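Local coordinates for protein Proline/betaine transporter, RALF (Rickettsia prowazekii str. Madrid E, PDB 4D7R) that probably acts as a guanine-nucleotide exchange factor, here as an engineered chimera joining a Rickettsia RalF Sec7 domain to the capping domain of Legionella RalF, at residues 118-123 with 218-223; 227-232 with 329-334. All coordinates share one frame; numbering follows the deposited sequence.

The two contacts follow one another along the chain and lie on opposite sides of its centre, their own centres about 27 Å apart. Interaction 1 involves the helical Sec7 part: the end of helix 112-121 meets residues 218-223, in the loop between helix 203-215 and strand 228-232. Interaction 2 opens a few residues later, within the capping domain, where strand 228-232 of the antiparallel sheet meets helix 330-339. They share no helix or strand, and only the continuing chain between 223 and 227 joins them. Because the protein is an engineered fusion, its connection between domains cannot be assumed to match that of either parent.

Interaction 1. Residues 118-123 with 218-223; sequences RFLQSF and FKLNFV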
ATOM      1  N   ARG A 118      -9.414  14.042  -7.360  1.00 17.52           N
ATOM      2  CA  ARG A 118     -10.460  13.905  -6.391  1.00 18.06           C
ATOM      3  C   ARG A 118     -10.377  12.543  -5.685  1.00 19.81           C
ATOM      4  O   ARG A 118     -10.404  12.484  -4.515  1.00 19.65           O
ATOM      5  CB  ARG A 118     -11.805  14.123  -7.054  1.00 18.86           C
ATOM      6  CG  ARG A 118     -12.902  14.381  -6.086  1.00 30.82           C
ATOM      7  CD  ARG A 118     -14.118  14.945  -6.752  1.00 37.58           C
ATOM      8  NE  ARG A 118     -15.215  14.015  -6.735  1.00 40.01           N
ATOM      9  CZ  ARG A 118     -15.896  13.660  -7.800  1.00 47.76           C
ATOM     10  NH1 ARG A 118     -15.716  14.283  -8.913  1.00 32.91           N
ATOM     11  NH2 ARG A 118     -16.727  12.659  -7.749  1.00 33.74           N
ATOM     12  N   PHE A 119     -10.255  11.485  -6.445  1.00 14.02           N
ATOM     13  CA  PHE A 119     -10.169  10.124  -5.917  1.00 13.48           C
ATOM     14  C   PHE A 119      -9.018  10.035  -4.927  1.00 17.47           C
ATOM     15  O   PHE A 119      -9.234   9.612  -3.791  1.00 16.80           O
ATOM     16  CB  PHE A 119      -9.996   9.075  -7.050  1.00 13.12           C
ATOM     17  CG  PHE A 119      -9.945   7.640  -6.572  1.00 12.58           C
ATOM     18  CD1 PHE A 119     -11.096   6.999  -6.108  1.00 13.63           C
ATOM     19  CD2 PHE A 119      -8.733   6.949  -6.520  1.00 15.10           C
ATOM     20  CE1 PHE A 119     -11.044   5.663  -5.658  1.00 14.94           C
ATOM     21  CE2 PHE A 119      -8.680   5.618  -6.053  1.00 15.13           C
ATOM     22  CZ  PHE A 119      -9.834   4.986  -5.635  1.00 12.65           C
ATOM     23  N   LEU A 120      -7.814  10.483  -5.343  1.00 13.94           N
ATOM     24  CA  LEU A 120      -6.609  10.408  -4.506  1.00 13.89           C
ATOM     25  C   LEU A 120      -6.705  11.189  -3.154  1.00 20.96           C
ATOM     26  O   LEU A 120      -5.956  10.868  -2.222  1.00 21.98           O
ATOM     27  CB  LEU A 120      -5.339  10.782  -5.303  1.00 12.95           C
ATOM     28  CG  LEU A 120      -4.942   9.884  -6.496  1.00 17.47           C
ATOM     29  CD1 LEU A 120      -3.783  10.488  -7.266  1.00 16.57           C
ATOM     30  CD2 LEU A 120      -4.641   8.425  -6.060  1.00 19.02           C
ATOM     31  N   GLN A 121      -7.627  12.178  -3.055  0.50 17.27           N
ATOM     32  CA  GLN A 121      -7.855  12.998  -1.850  0.50 17.40           C
ATOM     33  C   GLN A 121      -8.908  12.391  -0.910  0.50 19.77           C
ATOM     34  O   GLN A 121      -9.027  12.833   0.236  0.50 19.05           O
ATOM     35  CB  GLN A 121      -8.308  14.415  -2.243  0.50 19.47           C
ATOM     36  CG  GLN A 121      -7.212  15.288  -2.842  0.50 30.44           C
ATOM     37  CD  GLN A 121      -7.794  16.440  -3.621  0.50 44.93           C
ATOM     38  OE1 GLN A 121      -7.210  16.939  -4.589  0.50 43.34           O
ATOM     39  NE2 GLN A 121      -8.950  16.906  -3.200  0.50 36.29           N
ATOM     40  N   SER A 122      -9.663  11.383  -1.379  1.00 14.74           N
ATOM     41  CA  SER A 122     -10.730  10.749  -0.579  1.00 13.84           C
ATOM     42  C   SER A 122     -10.225   9.865   0.579  1.00 17.65           C
ATOM     43  O   SER A 122     -11.017   9.415   1.420  1.00 18.65           O
ATOM     44  CB  SER A 122     -11.709  10.000  -1.480  1.00 13.49           C
ATOM     45  OG  SER A 122     -11.066   8.896  -2.096  1.00 19.20           O
ATOM     46  N   PHE A 123      -8.909   9.643   0.627  1.00 12.82           N
ATOM     47  CA  PHE A 123      -8.231   8.852   1.660  1.00 14.21           C
ATOM     48  C   PHE A 123      -6.757   9.293   1.764  1.00 18.15           C
ATOM     49  O   PHE A 123      -6.298  10.125   0.971  1.00 17.29           O
ATOM     50  CB  PHE A 123      -8.330   7.333   1.321  1.00 15.91           C
ATOM     51  CG  PHE A 123      -8.000   6.976  -0.113  1.00 17.26           C
ATOM     52  CD1 PHE A 123      -6.683   6.979  -0.566  1.00 20.72           C
ATOM     53  CD2 PHE A 123      -9.009   6.663  -1.017  1.00 20.04           C
ATOM     54  CE1 PHE A 123      -6.386   6.734  -1.911  1.00 22.28           C
ATOM     55  CE2 PHE A 123      -8.715   6.403  -2.355  1.00 23.62           C
ATOM     56  CZ  PHE A 123      -7.402   6.414  -2.793  1.00 22.55           C
ATOM     57  N   PHE A 218       0.110  16.739  -8.101  1.00 17.36           N
ATOM     58  CA  PHE A 218      -0.929  16.090  -7.307  1.00 15.97           C
ATOM     59  C   PHE A 218      -0.722  16.470  -5.833  1.00 22.20           C
ATOM     60  O   PHE A 218       0.421  16.662  -5.394  1.00 20.29           O
ATOM     61  CB  PHE A 218      -0.797  14.552  -7.410  1.00 15.87           C
ATOM     62  CG  PHE A 218      -1.339  13.906  -8.660  1.00 16.00           C
ATOM     63  CD1 PHE A 218      -2.694  13.958  -8.954  1.00 17.60           C
ATOM     64  CD2 PHE A 218      -0.510  13.164  -9.494  1.00 16.66           C
ATOM     65  CE1 PHE A 218      -3.202  13.347 -10.108  1.00 19.03           C
ATOM     66  CE2 PHE A 218      -1.019  12.544 -10.638  1.00 18.69           C
ATOM     67  CZ  PHE A 218      -2.364  12.634 -10.935  1.00 17.58           C
ATOM     68  N   LYS A 219      -1.833  16.563  -5.084  1.00 22.39           N
ATOM     69  CA  LYS A 219      -1.845  16.671  -3.627  1.00 24.22           C
ATOM     70  C   LYS A 219      -1.866  15.191  -3.199  1.00 27.59           C
ATOM     71  O   LYS A 219      -2.868  14.491  -3.442  1.00 28.03           O
ATOM     72  CB  LYS A 219      -3.104  17.406  -3.114  1.00 29.08           C
ATOM     73  CG  LYS A 219      -3.138  18.921  -3.401  1.00 50.90           C
ATOM     74  CD  LYS A 219      -2.041  19.735  -2.674  1.00 64.63           C
ATOM     75  CE  LYS A 219      -2.268  19.932  -1.189  1.00 75.22           C
ATOM     76  NZ  LYS A 219      -1.114  20.614  -0.543  1.00 81.46           N
ATOM     77  N   LEU A 220      -0.712  14.671  -2.755  1.00 22.85           N
ATOM     78  CA  LEU A 220      -0.592  13.266  -2.352  1.00 22.88           C
ATOM     79  C   LEU A 220      -0.312  13.245  -0.859  1.00 28.40           C
ATOM     80  O   LEU A 220       0.767  13.650  -0.410  1.00 29.09           O
ATOM     81  CB  LEU A 220       0.520  12.506  -3.099  1.00 22.44           C
ATOM     82  CG  LEU A 220       0.518  12.460  -4.635  1.00 26.42           C
ATOM     83  CD1 LEU A 220       1.849  11.962  -5.148  1.00 26.45           C
ATOM     84  CD2 LEU A 220      -0.618  11.598  -5.194  1.00 27.58           C
ATOM     85  N   ASN A 221      -1.305  12.811  -0.094  1.00 23.90           N
ATOM     86  CA  ASN A 221      -1.190  12.739   1.342  1.00 24.29           C
ATOM     87  C   ASN A 221      -0.942  11.281   1.683  1.00 27.14           C
ATOM     88  O   ASN A 221      -1.842  10.448   1.538  1.00 26.24           O
ATOM     89  CB  ASN A 221      -2.447  13.298   2.027  1.00 26.37           C
ATOM     90  CG  ASN A 221      -2.842  14.687   1.580  1.00 55.59           C
ATOM     91  OD1 ASN A 221      -3.969  14.914   1.110  1.00 52.62           O
ATOM     92  ND2 ASN A 221      -1.924  15.642   1.698  1.00 45.50           N
ATOM     93  N   PHE A 222       0.323  10.965   1.993  1.00 21.87           N
ATOM     94  CA  PHE A 222       0.746   9.619   2.347  1.00 21.84           C
ATOM     95  C   PHE A 222       0.718   9.451   3.832  1.00 26.85           C
ATOM     96  O   PHE A 222       0.809  10.436   4.570  1.00 28.39           O
ATOM     97  CB  PHE A 222       2.167   9.329   1.843  1.00 23.49           C
ATOM     98  CG  PHE A 222       2.245   9.085   0.368  1.00 24.50           C
ATOM     99  CD1 PHE A 222       1.922   7.846  -0.164  1.00 26.01           C
ATOM    100  CD2 PHE A 222       2.639  10.094  -0.498  1.00 28.16           C
ATOM    101  CE1 PHE A 222       1.945   7.634  -1.544  1.00 29.10           C
ATOM    102  CE2 PHE A 222       2.700   9.869  -1.878  1.00 29.08           C
ATOM    103  CZ  PHE A 222       2.345   8.644  -2.391  1.00 28.31           C
ATOM    104  N   VAL A 223       0.617   8.200   4.292  1.00 22.40           N
ATOM    105  CA  VAL A 223       0.718   7.907   5.718  1.00 22.29           C
ATOM    106  C   VAL A 223       2.164   8.207   6.157  1.00 28.72           C
ATOM    107  O   VAL A 223       3.071   8.136   5.331  1.00 28.59           O
ATOM    108  CB  VAL A 223       0.287   6.455   6.071  1.00 25.16           C
ATOM    109  CG1 VAL A 223      -1.194   6.248   5.771  1.00 25.39           C
ATOM    110  CG2 VAL A 223       1.134   5.414   5.331  1.00 24.15           C
TER
HETATM  111  O   HOH W   1      -3.734  12.226  -1.412  1.00 30.66           O
HETATM  112  O   HOH W   2      -4.366  16.945  -6.579  1.00 12.91           O
HETATM  113  O   HOH W   3      -6.023  12.916   1.641  1.00 34.57           O
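The loop between helix 203-215 and strand 228-232 packs here on helix 112-121 of the Sec7 part: Leu-120, toward the C-terminal end of that helix, meets Phe-218 and Leu-220. One methyl, CD1, makes the apolar contacts of Leu-120. It sits over a face of the Phe-218 ring, 4.2 Å from its centroid and 20° off the normal, a CH-pi contact displaced toward the CD1-CE1 rim. Leu-120 CG lies anti to the carbonyl carbon, beside the backbone N (chi1 -63°), and the branch then extends (chi2 173°), which carries CD1 across to the ring. The same CD1 lies 3.9 Å from Leu-220 CD2, the two leucine side chains running side by side. Leucine suits this place, being apolar and long enough to bring a methyl to both the Phe-218 face and Leu-220. Leu-113, Leu-116 and Ile-166 add further apolar cover to Phe-218.

Water supplies the polar half. Water 1 donates to Leu-120 O over 2.7 Å and to Lys-219 O over 3.2 Å while accepting from Asn-221 N at 2.8 Å; one bond to the helix and two to the loop make it a bridge. Ser-122 OG, beyond Leu-120, donates to Phe-119 O, 2.6 Å away in the carbonyl plane. Since the chain is a fusion, this pairing need not be native; it is a water-bridged packing of a loop on the C-terminal end of a Sec7-domain helix.

Interaction 2. Residues 227-232 with 329-334; sequences PGYELT and ESIDLA
Tyr-229 contributes the most surface to this contact, and it meets Ala-334 and Ile-331 between strand 228-232 and helix 330-339 of the capping domain. Its ring comes edge-on: Tyr-229 CE2 is 3.9 Å from Ala-334 CB, and the methyl lies near the ring plane rather than over a face. With CG beside the backbone N (chi1 -58°), the ring reaches from the strand to the helix, although the CA atoms of Tyr-229 and Ala-334 are 8.1 Å apart. The large flat residue therefore sits on the strand and the small one on the helix, a pairing in which a short methyl lets the ring edge come close to the helix backbone; CE2 is also 3.9 Å from Ala-334 C.

One turn earlier, Ile-331 touches the far end of the ring more loosely, its CG1 lying 4.4 Å from Tyr-229 OH. The hydroxyl finds its polar partner elsewhere, in a hydrogen bond with Leu-359 O of helix 356-376, so the buried tyrosine satisfies its oxygen while its carbons pack. Ile-331 also leans on Leu-359 and Ala-362, whereas Ala-334 rests on Ile-322 of the neighbouring strand and on Ala-299.

Ala-334 thus faces the sheet, while Ile-331 lies between Tyr-229 and helix 356-376. Following the alternation of a beta strand, Glu-230 points to the other side, where it forms a salt bridge with Arg-319. Tyr-229 and Ala-334 together are characteristic of a helix packed against one face of an antiparallel sheet, here in the core of the RalF capping domain.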
ATOM      1  N   PRO A 227       1.610   0.046   8.791  1.00 16.65           N
ATOM      2  CA  PRO A 227       1.377  -0.951   9.856  1.00 17.26           C
ATOM      3  C   PRO A 227       2.492  -2.000   9.938  1.00 20.13           C
ATOM      4  O   PRO A 227       3.130  -2.343   8.928  1.00 20.09           O
ATOM      5  CB  PRO A 227       0.045  -1.599   9.473  1.00 19.05           C
ATOM      6  CG  PRO A 227      -0.562  -0.719   8.449  1.00 22.30           C
ATOM      7  CD  PRO A 227       0.549  -0.014   7.763  1.00 17.84           C
ATOM      8  N   GLY A 228       2.737  -2.442  11.158  1.00 15.90           N
ATOM      9  CA  GLY A 228       3.730  -3.451  11.484  1.00 17.04           C
ATOM     10  C   GLY A 228       5.064  -2.895  11.922  1.00 19.14           C
ATOM     11  O   GLY A 228       5.148  -1.871  12.611  1.00 17.13           O
ATOM     12  N   TYR A 229       6.119  -3.592  11.525  1.00 15.56           N
ATOM     13  CA  TYR A 229       7.478  -3.227  11.867  1.00 15.23           C
ATOM     14  C   TYR A 229       8.132  -2.587  10.666  1.00 17.73           C
ATOM     15  O   TYR A 229       8.050  -3.124   9.557  1.00 18.63           O
ATOM     16  CB  TYR A 229       8.286  -4.491  12.256  1.00 14.76           C
ATOM     17  CG  TYR A 229       7.718  -5.286  13.407  1.00 15.43           C
ATOM     18  CD1 TYR A 229       7.836  -4.835  14.720  1.00 17.09           C
ATOM     19  CD2 TYR A 229       7.073  -6.503  13.188  1.00 16.01           C
ATOM     20  CE1 TYR A 229       7.310  -5.567  15.787  1.00 18.33           C
ATOM     21  CE2 TYR A 229       6.573  -7.262  14.254  1.00 16.76           C
ATOM     22  CZ  TYR A 229       6.702  -6.790  15.553  1.00 18.97           C
ATOM     23  OH  TYR A 229       6.206  -7.519  16.600  1.00 19.64           O
ATOM     24  N   GLU A 230       8.824  -1.470  10.875  1.00 15.21           N
ATOM     25  CA  GLU A 230       9.598  -0.846   9.795  1.00 14.87           C
ATOM     26  C   GLU A 230      11.032  -0.598  10.230  1.00 16.98           C
ATOM     27  O   GLU A 230      11.274   0.031  11.263  1.00 14.00           O
ATOM     28  CB  GLU A 230       8.953   0.441   9.247  1.00 16.54           C
ATOM     29  CG  GLU A 230       9.771   1.080   8.114  1.00 24.13           C
ATOM     30  CD  GLU A 230       9.229   2.330   7.435  1.00 36.92           C
ATOM     31  OE1 GLU A 230       8.441   3.067   8.068  1.00 30.61           O
ATOM     32  OE2 GLU A 230       9.641   2.602   6.282  1.00 23.82           O
ATOM     33  N   LEU A 231      11.970  -1.115   9.433  1.00 15.27           N
ATOM     34  CA  LEU A 231      13.406  -0.919   9.624  1.00 17.30           C
ATOM     35  C   LEU A 231      13.785   0.052   8.531  1.00 19.19           C
ATOM     36  O   LEU A 231      13.429  -0.166   7.388  1.00 17.78           O
ATOM     37  CB  LEU A 231      14.170  -2.248   9.430  1.00 17.48           C
ATOM     38  CG  LEU A 231      13.845  -3.321  10.472  1.00 22.08           C
ATOM     39  CD1 LEU A 231      13.017  -4.443   9.859  1.00 21.35           C
ATOM     40  CD2 LEU A 231      15.123  -3.828  11.147  1.00 21.31           C
ATOM     41  N   THR A 232      14.387   1.180   8.892  1.00 16.88           N
ATOM     42  CA  THR A 232      14.804   2.182   7.916  1.00 16.60           C
ATOM     43  C   THR A 232      15.867   3.037   8.548  1.00 21.03           C
ATOM     44  O   THR A 232      15.663   3.538   9.652  1.00 20.08           O
ATOM     45  CB  THR A 232      13.631   3.030   7.317  1.00 20.12           C
ATOM     46  OG1 THR A 232      14.180   3.896   6.326  1.00 22.46           O
ATOM     47  CG2 THR A 232      12.860   3.859   8.360  1.00 19.89           C
ATOM     48  N   GLU A 329      -0.107 -16.793  16.329  1.00 25.41           N
ATOM     49  CA  GLU A 329       1.347 -16.941  16.219  1.00 24.46           C
ATOM     50  C   GLU A 329       1.986 -16.216  15.016  1.00 23.78           C
ATOM     51  O   GLU A 329       3.204 -16.308  14.830  1.00 23.81           O
ATOM     52  CB  GLU A 329       1.825 -18.400  16.359  1.00 27.42           C
ATOM     53  CG  GLU A 329       1.454 -19.048  17.684  1.00 37.96           C
ATOM     54  CD  GLU A 329       1.848 -20.508  17.750  1.00 65.40           C
ATOM     55  OE1 GLU A 329       3.067 -20.800  17.699  1.00 58.22           O
ATOM     56  OE2 GLU A 329       0.935 -21.364  17.800  1.00 67.54           O
ATOM     57  N   SER A 330       1.184 -15.454  14.231  1.00 17.22           N
ATOM     58  CA  SER A 330       1.746 -14.611  13.150  1.00 15.88           C
ATOM     59  C   SER A 330       2.617 -13.508  13.776  1.00 21.53           C
ATOM     60  O   SER A 330       3.678 -13.151  13.237  1.00 20.29           O
ATOM     61  CB  SER A 330       0.621 -13.967  12.351  1.00 17.78           C
ATOM     62  OG  SER A 330       0.145 -14.886  11.389  1.00 21.08           O
ATOM     63  N   ILE A 331       2.171 -12.968  14.918  1.00 20.66           N
ATOM     64  CA  ILE A 331       2.907 -11.932  15.646  1.00 22.02           C
ATOM     65  C   ILE A 331       4.349 -12.368  15.962  1.00 23.89           C
ATOM     66  O   ILE A 331       5.288 -11.615  15.710  1.00 20.59           O
ATOM     67  CB  ILE A 331       2.119 -11.444  16.887  1.00 27.76           C
ATOM     68  CG1 ILE A 331       2.800 -10.211  17.537  1.00 30.25           C
ATOM     69  CG2 ILE A 331       1.847 -12.580  17.908  1.00 30.35           C
ATOM     70  CD1 ILE A 331       1.757  -9.182  18.130  1.00 44.97           C
ATOM     71  N   ASP A 332       4.513 -13.596  16.484  1.00 21.50           N
ATOM     72  CA  ASP A 332       5.812 -14.147  16.829  1.00 22.14           C
ATOM     73  C   ASP A 332       6.692 -14.445  15.610  1.00 24.03           C
ATOM     74  O   ASP A 332       7.889 -14.174  15.652  1.00 22.25           O
ATOM     75  CB  ASP A 332       5.665 -15.316  17.794  1.00 25.95           C
ATOM     76  CG  ASP A 332       5.348 -14.824  19.200  1.00 46.64           C
ATOM     77  OD1 ASP A 332       6.233 -14.176  19.823  1.00 47.13           O
ATOM     78  OD2 ASP A 332       4.201 -15.034  19.660  1.00 58.32           O
ATOM     79  N   LEU A 333       6.095 -14.898  14.490  1.00 19.03           N
ATOM     80  CA  LEU A 333       6.858 -15.095  13.256  1.00 18.59           C
ATOM     81  C   LEU A 333       7.404 -13.742  12.717  1.00 19.18           C
ATOM     82  O   LEU A 333       8.579 -13.670  12.360  1.00 17.39           O
ATOM     83  CB  LEU A 333       6.016 -15.811  12.187  1.00 18.77           C
ATOM     84  CG  LEU A 333       6.648 -15.895  10.785  1.00 22.20           C
ATOM     85  CD1 LEU A 333       7.851 -16.855  10.751  1.00 23.13           C
ATOM     86  CD2 LEU A 333       5.628 -16.321   9.753  1.00 25.81           C
ATOM     87  N   ALA A 334       6.554 -12.679  12.670  1.00 14.22           N
ATOM     88  CA  ALA A 334       6.986 -11.352  12.201  1.00 13.30           C
ATOM     89  C   ALA A 334       8.043 -10.755  13.160  1.00 16.84           C
ATOM     90  O   ALA A 334       9.062 -10.200  12.695  1.00 16.62           O
ATOM     91  CB  ALA A 334       5.788 -10.408  12.083  1.00 14.59           C
TER